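Local coordinates for Two-component response regulator (Geobacillus stearothermophilus, PDB 6SWI), which is a response regulator whose C-terminal helix-turn-helix domain probably binds DNA to control genes of arabinan utilization, at residues R11-K16 and S21-E26; V28-F31 and S35-Y38. All blocks are in the same frame, centred on the assembly; numbering follows the deposited sequence. Where two conformers were deposited one is given.

Contact 1 of 2, residues R11-K16 and S21-E26; sequences RQYIQK and SDLTLE
Both side chains at the centre of this contact leave their backbones with CG anti to N: Tyr13 (chi1 -166°) carries its ring off helix 5-17, and Leu23 (chi1 -175°) sends its fork back from the loop before helix 25-32 to meet it. Leu23 CD1 lies at the edge of the Tyr13 ring, in its plane, 3.7 Å from CE2 and 4.0 Å from CD2, so the methyl meets the rim of the ring and not its pi face. The second Leu23 methyl follows a different course: CD2 reaches the helix backbone at Ile14 CA (4.2 Å) and comes within 4.5 Å of Ile14 CG1. The fork thus spans two successive residues of the helix. Beyond the contact, Ile14 packs on Phe51, Leu55 and Ile58 of helix 51-69, while the Tyr13 ring meets that of His17. The segment 21-26 is turning into a helix here. Thr24, next after Leu23, is the N-cap of helix 25-32, and its OG1 caps a backbone N-H beyond Glu26; a hydrogen bond between Ser21 OG and Asp84 OD1 ties down the far end of the segment. No hydrogen bond joins 11-16 to 21-26, and with Ile14 and Leu23 buried their grip is purely apolar: the N-terminal helix is held against the start of the first helix-turn-helix by van der Waals packing of methyls and a ring edge, and by burial from water.

Contact 2 of 2, residues V28-F31 and S35-Y38; sequences VAEF and SPVY
Ala29 and Pro36 bring the backbones of two successive helices close together, their CA atoms 5.2 Å apart, with the methyl of Ala29 directed at the other segment. A single methyl does most of the touching: Ala29 CB sits 3.7 Å from Pro36 CA and 3.9 Å from Pro36 CG, lying over one face of the pyrrolidine ring, nearly equidistant from its five atoms. Only at the outer margin does a second side chain join in. Glu30 starts out pointing away, but its folded chain swings the carboxylate round until OE1 stands 4.3 Å from Pro36 CG, a loose touch at the solvent-facing margin, where Glu30 is exposed. Helices 25-32 and 36-47, joined by a short turn, form the first of the two helix-turn-helix motifs expected of an AraC-type domain, in which 36-47 would be a recognition helix, consistent with a role in DNA binding. Its start is set by Ser35, the N-cap. With OG anti to its own backbone N (chi1 159°), the hydroxyl oxygen accepts a nearly straight bond from Tyr38 N (3.1 Å, 174°) and a weak, strongly bent one from Val37 N (120°). Pro36, the first helical residue, has no N-H that would need a cap. Ala29 also packs on Val34 in the turn and on Leu39 of helix 36-47; Val28 touches Leu39 too.

In the fold
Helix 25-32 is common to both contacts: contact 1 packs its leading loop against helix 5-17, and contact 2 packs its later half against helix 36-47. Their centres are 11 Å apart, and side chains bridge them. Tyr13 CD1 meets Phe31 CE2 at 3.4 Å, Leu23 CD1 meets Val28 CG2 at 3.6 Å, and Leu25 packs on the Pro36 carbonyl. Contact 1 is the buried one, nearer the centre of the chain, and joins large branched and aromatic groups. Contact 2 is only partly buried and farther out, resting on small side chains with a carboxylate at its margin. The N-cap bonds of Ser35 close inside contact 2; that of Thr24 reaches past the segments of contact 1.

Contact 1 of 2, residues R11-K16 and S21-E26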
loop_
_atom_site.group_PDB
_atom_site.type_symbol
_atom_site.label_atom_id
_atom_site.label_comp_id
_atom_site.label_asym_id
_atom_site.label_seq_id
_atom_site.Cartn_x
_atom_site.Cartn_y
_atom_site.Cartn_z
ATOM N N ARG A 11 11.199 1.853 7.570
ATOM C CA ARG A 11 9.784 1.508 7.592
ATOM C C ARG A 11 8.931 2.730 7.891
ATOM O O ARG A 11 7.884 2.925 7.268
ATOM C CB ARG A 11 9.510 0.389 8.596
ATOM C CG ARG A 11 8.108 -0.189 8.455
ATOM C CD ARG A 11 7.847 -1.312 9.441
ATOM N NE ARG A 11 7.769 -0.824 10.814
ATOM C CZ ARG A 11 7.480 -1.591 11.860
ATOM N NH1 ARG A 11 7.243 -2.884 11.683
ATOM N NH2 ARG A 11 7.432 -1.069 13.078
ATOM N N GLN A 12 9.383 3.580 8.815
ATOM C CA GLN A 12 8.661 4.816 9.107
ATOM C C GLN A 12 8.552 5.692 7.870
ATOM O O GLN A 12 7.497 6.285 7.607
ATOM C CB GLN A 12 9.392 5.592 10.195
ATOM C CG GLN A 12 9.127 5.128 11.599
ATOM C CD GLN A 12 9.948 5.906 12.609
ATOM O OE1 GLN A 12 11.016 6.432 12.285
ATOM N NE2 GLN A 12 9.455 5.983 13.838
ATOM N N TYR A 13 9.644 5.808 7.111
ATOM C CA TYR A 13 9.643 6.650 5.924
ATOM C C TYR A 13 8.688 6.103 4.870
ATOM O O TYR A 13 7.913 6.862 4.275
ATOM C CB TYR A 13 11.066 6.778 5.359
ATOM C CG TYR A 13 11.171 7.903 4.357
ATOM C CD1 TYR A 13 11.443 9.201 4.769
ATOM C CD2 TYR A 13 10.941 7.679 3.007
ATOM C CE1 TYR A 13 11.513 10.235 3.867
ATOM C CE2 TYR A 13 11.001 8.713 2.096
ATOM C CZ TYR A 13 11.287 9.989 2.536
ATOM O OH TYR A 13 11.346 11.037 1.650
ATOM N N ILE A 14 8.715 4.786 4.648
ATOM C CA ILE A 14 7.807 4.156 3.696
ATOM C C ILE A 14 6.359 4.351 4.133
ATOM O O ILE A 14 5.473 4.617 3.310
ATOM C CB ILE A 14 8.168 2.666 3.542
ATOM C CG1 ILE A 14 9.579 2.498 2.972
ATOM C CG2 ILE A 14 7.158 1.953 2.661
ATOM C CD1 ILE A 14 10.167 1.140 3.291
ATOM N N GLN A 15 6.100 4.218 5.438
ATOM C CA GLN A 15 4.713 4.356 5.975
ATOM C C GLN A 15 4.181 5.766 5.702
ATOM O O GLN A 15 2.963 5.924 5.506
ATOM C CB GLN A 15 4.664 4.005 7.467
ATOM C CG GLN A 15 4.823 2.514 7.734
ATOM C CD GLN A 15 5.062 2.146 9.180
ATOM O OE1 GLN A 15 5.503 2.952 9.993
ATOM N NE2 GLN A 15 4.788 0.897 9.502
ATOM N N LYS A 16 5.065 6.760 5.698
ATOM C CA LYS A 16 4.649 8.130 5.437
ATOM C C LYS A 16 4.585 8.467 3.955
ATOM O O LYS A 16 3.777 9.318 3.563
ATOM C CB LYS A 16 5.597 9.118 6.126
ATOM C CG LYS A 16 5.216 9.468 7.558
ATOM C CD LYS A 16 5.931 10.722 8.043
ATOM C CE LYS A 16 7.420 10.494 8.177
ATOM N NZ LYS A 16 8.117 11.655 8.801
ATOM N N SER A 21 5.169 8.029 -6.136
ATOM C CA SER A 21 5.470 7.018 -7.135
ATOM C C SER A 21 6.957 6.919 -7.439
ATOM O O SER A 21 7.359 5.972 -8.117
ATOM C CB SER A 21 4.693 7.259 -8.427
ATOM O OG SER A 21 4.962 8.554 -8.924
ATOM N N ASP A 22 7.775 7.857 -6.964
ATOM C CA ASP A 22 9.219 7.792 -7.142
ATOM C C ASP A 22 9.938 7.206 -5.926
ATOM O O ASP A 22 11.169 7.267 -5.853
ATOM C CB ASP A 22 9.783 9.175 -7.480
ATOM C CG ASP A 22 9.607 10.175 -6.350
ATOM O OD1 ASP A 22 8.777 9.937 -5.447
ATOM O OD2 ASP A 22 10.310 11.206 -6.363
ATOM N N LEU A 23 9.211 6.631 -4.976
ATOM C CA LEU A 23 9.840 6.065 -3.788
ATOM C C LEU A 23 10.488 4.725 -4.134
ATOM O O LEU A 23 9.797 3.784 -4.542
ATOM C CB LEU A 23 8.800 5.900 -2.683
ATOM C CG LEU A 23 9.341 5.426 -1.333
ATOM C CD1 LEU A 23 10.320 6.440 -0.759
ATOM C CD2 LEU A 23 8.200 5.178 -0.367
ATOM N N THR A 24 11.808 4.630 -3.970
ATOM C CA THR A 24 12.534 3.409 -4.284
ATOM C C THR A 24 13.490 3.084 -3.146
ATOM O O THR A 24 13.817 3.933 -2.315
ATOM C CB THR A 24 13.388 3.548 -5.546
ATOM O OG1 THR A 24 14.418 4.513 -5.295
ATOM C CG2 THR A 24 12.533 3.998 -6.731
ATOM N N LEU A 25 13.954 1.836 -3.136
ATOM C CA LEU A 25 14.953 1.425 -2.158
ATOM C C LEU A 25 16.160 2.347 -2.206
ATOM O O LEU A 25 16.628 2.849 -1.173
ATOM C CB LEU A 25 15.362 -0.022 -2.432
ATOM C CG LEU A 25 16.605 -0.434 -1.644
ATOM C CD1 LEU A 25 16.243 -0.872 -0.243
ATOM C CD2 LEU A 25 17.431 -1.485 -2.367
ATOM N N GLU A 26 16.663 2.601 -3.413
ATOM C CA GLU A 26 17.826 3.465 -3.560
ATOM C C GLU A 26 17.549 4.862 -3.020
ATOM O O GLU A 26 18.413 5.469 -2.386
ATOM C CB GLU A 26 18.250 3.517 -5.028
ATOM C CG GLU A 26 18.952 2.256 -5.514
ATOM C CD GLU A 26 17.995 1.183 -6.014
ATOM O OE1 GLU A 26 18.487 0.190 -6.595
ATOM O OE2 GLU A 26 16.763 1.326 -5.835
#

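Contact 2 of 2, residues V28-F31 and S35-Y38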
loop_
_atom_site.group_PDB
_atom_site.type_symbol
_atom_site.label_atom_id
_atom_site.label_comp_id
_atom_site.label_asym_id
_atom_site.label_seq_id
_atom_site.Cartn_x
_atom_site.Cartn_y
_atom_site.Cartn_z
ATOM N N VAL A 28 15.444 5.737 -0.596
ATOM C CA VAL A 28 15.429 5.710 0.863
ATOM C C VAL A 28 16.843 5.572 1.405
ATOM O O VAL A 28 17.209 6.210 2.401
ATOM C CB VAL A 28 14.504 4.592 1.376
ATOM C CG1 VAL A 28 14.577 4.466 2.892
ATOM C CG2 VAL A 28 13.076 4.850 0.933
ATOM N N ALA A 29 17.666 4.748 0.753
ATOM C CA ALA A 29 19.066 4.663 1.150
ATOM C C ALA A 29 19.754 6.026 1.068
ATOM O O ALA A 29 20.629 6.325 1.891
ATOM C CB ALA A 29 19.795 3.602 0.322
ATOM N N GLU A 30 19.363 6.875 0.105
ATOM C CA GLU A 30 19.899 8.238 0.066
ATOM C C GLU A 30 19.427 9.055 1.264
ATOM O O GLU A 30 20.220 9.772 1.887
ATOM C CB GLU A 30 19.529 8.970 -1.228
ATOM C CG GLU A 30 19.489 8.159 -2.501
ATOM C CD GLU A 30 20.813 7.520 -2.851
ATOM O OE1 GLU A 30 20.964 6.301 -2.618
ATOM O OE2 GLU A 30 21.701 8.231 -3.369
ATOM N N PHE A 31 18.130 8.986 1.584
ATOM C CA PHE A 31 17.619 9.685 2.761
ATOM C C PHE A 31 18.367 9.256 4.016
ATOM O O PHE A 31 18.775 10.092 4.832
ATOM C CB PHE A 31 16.120 9.425 2.918
ATOM C CG PHE A 31 15.599 9.674 4.314
ATOM C CD1 PHE A 31 15.738 10.914 4.912
ATOM C CD2 PHE A 31 14.962 8.671 5.022
ATOM C CE1 PHE A 31 15.251 11.157 6.180
ATOM C CE2 PHE A 31 14.482 8.904 6.302
ATOM C CZ PHE A 31 14.625 10.150 6.877
ATOM N N SER A 35 24.421 2.529 2.177
ATOM C CA SER A 35 24.466 1.671 1.005
ATOM C C SER A 35 23.092 1.074 0.721
ATOM O O SER A 35 22.467 0.521 1.630
ATOM C CB SER A 35 25.426 0.525 1.284
ATOM O OG SER A 35 25.153 -0.549 0.410
ATOM N N PRO A 36 22.607 1.134 -0.522
ATOM C CA PRO A 36 21.344 0.447 -0.835
ATOM C C PRO A 36 21.402 -1.055 -0.639
ATOM O O PRO A 36 20.385 -1.669 -0.289
ATOM C CB PRO A 36 21.095 0.822 -2.302
ATOM C CG PRO A 36 21.909 2.060 -2.536
ATOM C CD PRO A 36 23.095 1.964 -1.640
ATOM N N VAL A 37 22.566 -1.676 -0.847
ATOM C CA VAL A 37 22.680 -3.111 -0.622
ATOM C C VAL A 37 22.541 -3.425 0.860
ATOM O O VAL A 37 21.810 -4.341 1.248
ATOM C CB VAL A 37 23.997 -3.649 -1.210
ATOM C CG1 VAL A 37 24.125 -5.138 -0.936
ATOM C CG2 VAL A 37 24.058 -3.372 -2.709
ATOM N N TYR A 38 23.235 -2.669 1.715
ATOM C CA TYR A 38 23.081 -2.852 3.154
ATOM C C TYR A 38 21.625 -2.697 3.575
ATOM O O TYR A 38 21.083 -3.528 4.311
ATOM C CB TYR A 38 23.951 -1.839 3.899
ATOM C CG TYR A 38 23.883 -2.000 5.396
ATOM C CD1 TYR A 38 24.564 -3.039 6.033
ATOM C CD2 TYR A 38 23.134 -1.136 6.176
ATOM C CE1 TYR A 38 24.506 -3.207 7.415
ATOM C CE2 TYR A 38 23.065 -1.295 7.559
ATOM C CZ TYR A 38 23.755 -2.330 8.171
ATOM O OH TYR A 38 23.692 -2.488 9.539
#